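Local coordinates for protein 2-hydroxymethyl glutarate dehydrogenase (Eubacterium barkeri, PDB 3CKY) that catalyses the NAD-dependent interconversion of 2-formylglutarate and (S)-2-hydroxymethylglutarate, a step in the fermentation of nicotinate, at residues T92-M97 / I117-A122. Numbering follows the deposited sequence.
Sequences TVIVDM and IDYVDA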
ATOM      1  N   THR A  92     -26.187   2.783 -36.241  1.00 65.37           N
ATOM      2  CA  THR A  92     -24.757   2.609 -36.438  1.00 65.37           C
ATOM      3  C   THR A  92     -24.179   2.043 -35.152  1.00 65.36           C
ATOM      4  O   THR A  92     -24.633   2.386 -34.057  1.00 65.45           O
ATOM      5  CB  THR A  92     -24.063   3.947 -36.782  1.00 65.34           C
ATOM      6  OG1 THR A  92     -24.652   4.508 -37.963  1.00 66.01           O
ATOM      7  CG2 THR A  92     -22.570   3.747 -37.015  1.00 65.37           C
ATOM      8  N   VAL A  93     -23.194   1.161 -35.291  1.00 65.30           N
ATOM      9  CA  VAL A  93     -22.498   0.586 -34.144  1.00 65.27           C
ATOM     10  C   VAL A  93     -21.072   1.130 -34.085  1.00 65.34           C
ATOM     11  O   VAL A  93     -20.351   1.084 -35.083  1.00 65.39           O
ATOM     12  CB  VAL A  93     -22.432  -0.956 -34.224  1.00 65.38           C
ATOM     13  CG1 VAL A  93     -21.775  -1.539 -32.970  1.00 64.72           C
ATOM     14  CG2 VAL A  93     -23.824  -1.553 -34.430  1.00 65.02           C
ATOM     15  N   ILE A  94     -20.683   1.657 -32.922  1.00 65.15           N
ATOM     16  CA  ILE A  94     -19.306   2.067 -32.666  1.00 65.16           C
ATOM     17  C   ILE A  94     -18.617   0.953 -31.890  1.00 64.99           C
ATOM     18  O   ILE A  94     -19.135   0.497 -30.875  1.00 65.02           O
ATOM     19  CB  ILE A  94     -19.216   3.344 -31.806  1.00 65.26           C
ATOM     20  CG1 ILE A  94     -20.124   4.460 -32.350  1.00 65.92           C
ATOM     21  CG2 ILE A  94     -17.764   3.808 -31.709  1.00 64.87           C
ATOM     22  CD1 ILE A  94     -19.783   4.935 -33.752  1.00 66.88           C
ATOM     23  N   VAL A  95     -17.461   0.514 -32.375  1.00 65.00           N
ATOM     24  CA  VAL A  95     -16.672  -0.515 -31.699  1.00 64.72           C
ATOM     25  C   VAL A  95     -15.395   0.115 -31.171  1.00 64.72           C
ATOM     26  O   VAL A  95     -14.452   0.351 -31.922  1.00 64.67           O
ATOM     27  CB  VAL A  95     -16.329  -1.680 -32.638  1.00 64.82           C
ATOM     28  CG1 VAL A  95     -15.512  -2.726 -31.890  1.00 64.19           C
ATOM     29  CG2 VAL A  95     -17.608  -2.290 -33.217  1.00 63.98           C
ATOM     30  N   ASP A  96     -15.397   0.403 -29.871  1.00 64.69           N
ATOM     31  CA  ASP A  96     -14.300   1.089 -29.205  1.00 64.47           C
ATOM     32  C   ASP A  96     -13.308   0.075 -28.635  1.00 64.20           C
ATOM     33  O   ASP A  96     -13.616  -0.660 -27.703  1.00 63.98           O
ATOM     34  CB  ASP A  96     -14.847   1.985 -28.091  1.00 64.47           C
ATOM     35  CG  ASP A  96     -13.829   3.000 -27.592  1.00 64.99           C
ATOM     36  OD1 ASP A  96     -12.640   2.932 -27.967  1.00 65.78           O
ATOM     37  OD2 ASP A  96     -14.233   3.879 -26.810  1.00 66.13           O
ATOM     38  N   MET A  97     -12.114   0.042 -29.210  1.00 64.02           N
ATOM     39  CA  MET A  97     -11.079  -0.893 -28.791  1.00 64.19           C
ATOM     40  C   MET A  97     -10.070  -0.205 -27.878  1.00 63.58           C
ATOM     41  O   MET A  97      -9.038  -0.786 -27.537  1.00 63.39           O
ATOM     42  CB  MET A  97     -10.373  -1.470 -30.018  1.00 64.20           C
ATOM     43  CG  MET A  97     -11.314  -2.134 -30.990  1.00 64.84           C
ATOM     44  SD  MET A  97     -10.461  -2.717 -32.453  1.00 66.30           S
ATOM     45  CE  MET A  97     -10.313  -1.170 -33.383  1.00 66.94           C
ATOM     46  N   ILE A 117     -27.531   5.180 -31.387  1.00 64.24           N
ATOM     47  CA  ILE A 117     -26.251   4.597 -31.775  1.00 64.27           C
ATOM     48  C   ILE A 117     -25.836   3.547 -30.747  1.00 64.20           C
ATOM     49  O   ILE A 117     -25.893   3.793 -29.540  1.00 64.16           O
ATOM     50  CB  ILE A 117     -25.144   5.674 -31.861  1.00 64.27           C
ATOM     51  CG1 ILE A 117     -25.526   6.756 -32.880  1.00 64.36           C
ATOM     52  CG2 ILE A 117     -23.796   5.033 -32.222  1.00 64.04           C
ATOM     53  CD1 ILE A 117     -24.741   8.035 -32.722  1.00 64.20           C
ATOM     54  N   ASP A 118     -25.427   2.377 -31.224  1.00 64.09           N
ATOM     55  CA  ASP A 118     -24.927   1.327 -30.339  1.00 64.15           C
ATOM     56  C   ASP A 118     -23.430   1.520 -30.113  1.00 64.04           C
ATOM     57  O   ASP A 118     -22.677   1.702 -31.065  1.00 64.19           O
ATOM     58  CB  ASP A 118     -25.197  -0.058 -30.931  1.00 64.23           C
ATOM     59  CG  ASP A 118     -26.670  -0.390 -30.985  1.00 64.42           C
ATOM     60  OD1 ASP A 118     -27.361  -0.159 -29.971  1.00 65.38           O
ATOM     61  OD2 ASP A 118     -27.140  -0.885 -32.036  1.00 65.41           O
ATOM     62  N   TYR A 119     -23.015   1.494 -28.850  1.00 63.89           N
ATOM     63  CA  TYR A 119     -21.622   1.711 -28.483  1.00 63.81           C
ATOM     64  C   TYR A 119     -21.084   0.486 -27.736  1.00 63.76           C
ATOM     65  O   TYR A 119     -21.590   0.137 -26.665  1.00 63.65           O
ATOM     66  CB  TYR A 119     -21.496   2.958 -27.604  1.00 63.69           C
ATOM     67  CG  TYR A 119     -20.113   3.569 -27.626  1.00 63.71           C
ATOM     68  CD1 TYR A 119     -19.833   4.664 -28.439  1.00 63.29           C
ATOM     69  CD2 TYR A 119     -19.079   3.044 -26.846  1.00 63.19           C
ATOM     70  CE1 TYR A 119     -18.569   5.229 -28.479  1.00 63.77           C
ATOM     71  CE2 TYR A 119     -17.799   3.612 -26.872  1.00 63.48           C
ATOM     72  CZ  TYR A 119     -17.552   4.704 -27.696  1.00 63.87           C
ATOM     73  OH  TYR A 119     -16.306   5.289 -27.741  1.00 64.01           O
ATOM     74  N   VAL A 120     -20.067  -0.168 -28.296  1.00 63.64           N
ATOM     75  CA  VAL A 120     -19.575  -1.423 -27.724  1.00 63.67           C
ATOM     76  C   VAL A 120     -18.078  -1.367 -27.460  1.00 63.43           C
ATOM     77  O   VAL A 120     -17.297  -0.890 -28.287  1.00 63.17           O
ATOM     78  CB  VAL A 120     -19.920  -2.661 -28.625  1.00 63.99           C
ATOM     79  CG1 VAL A 120     -21.227  -2.442 -29.372  1.00 62.87           C
ATOM     80  CG2 VAL A 120     -18.800  -2.972 -29.601  1.00 64.90           C
ATOM     81  N   ASP A 121     -17.686  -1.834 -26.281  1.00 63.51           N
ATOM     82  CA  ASP A 121     -16.274  -1.996 -25.967  1.00 63.40           C
ATOM     83  C   ASP A 121     -15.832  -3.335 -26.529  1.00 63.29           C
ATOM     84  O   ASP A 121     -16.464  -4.357 -26.271  1.00 63.04           O
ATOM     85  CB  ASP A 121     -15.987  -1.908 -24.461  1.00 63.44           C
ATOM     86  CG  ASP A 121     -16.843  -2.852 -23.627  1.00 63.13           C
ATOM     87  OD1 ASP A 121     -18.081  -2.798 -23.779  1.00 64.57           O
ATOM     88  OD2 ASP A 121     -16.287  -3.619 -22.815  1.00 60.52           O
ATOM     89  N   ALA A 122     -14.766  -3.314 -27.323  1.00 63.38           N
ATOM     90  CA  ALA A 122     -14.213  -4.538 -27.920  1.00 63.56           C
ATOM     91  C   ALA A 122     -12.682  -4.490 -27.921  1.00 63.51           C
ATOM     92  O   ALA A 122     -12.045  -4.563 -28.968  1.00 63.59           O
ATOM     93  CB  ALA A 122     -14.744  -4.732 -29.332  1.00 63.34           C
TER
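Thr92, Ile94 and Asp96 carry the backbone pairing with Asp118, Val120 and Ala122: strands 93-96 and 118-121 run parallel, 19° apart, through five hydrogen bonds that start with Asp118 N to Thr92 O (2.9 Å) and finish with Ala122 N to Asp96 O (2.9 Å). On one face, the Tyr119 ring leans over toward strand 93-96. Its CG is anti to the backbone N (chi1 -157°), which brings the ring alongside Ile94, with CE1 3.6 Å from Ile94 CG2, and delivers OH to Asp96. That hydroxyl donates to Asp96 OD2 at 2.7 Å; the carboxylate oxygen sits at the ring's edge, in its plane, yet is itself approached from above the carboxylate plane, the two planes standing 81° apart. Asp96 OD1 is held by Ser98 OG, so both carboxylate oxygens are gripped. The two strands and helix 102-114 between them form a beta-alpha-beta crossover of the Rossmann-type NAD-binding domain, and Met97, just past the strand end, lies against Met19, a probable NAD-binding residue. A phenylalanine in place of Tyr119 would probably leave Asp96 OD2 without its hydroxyl donor and the carboxylate freer to turn. Back toward the start of the strands, Ile94 CG1 meets Ile117 CG2 at 3.7 Å, and Val74 and Met78 of helix 71-79 touch the tyrosine. The opposite face is aliphatic at its centre: Val93 CG1 touches Val120 CG1 (3.7 Å), Val95 CG2 reaches Val120 CG2, and Val95 CG1 presses tightly on Ala122 CB at 3.3 Å. Ile150 of helix 144-157 packs onto both Val93 and Val120.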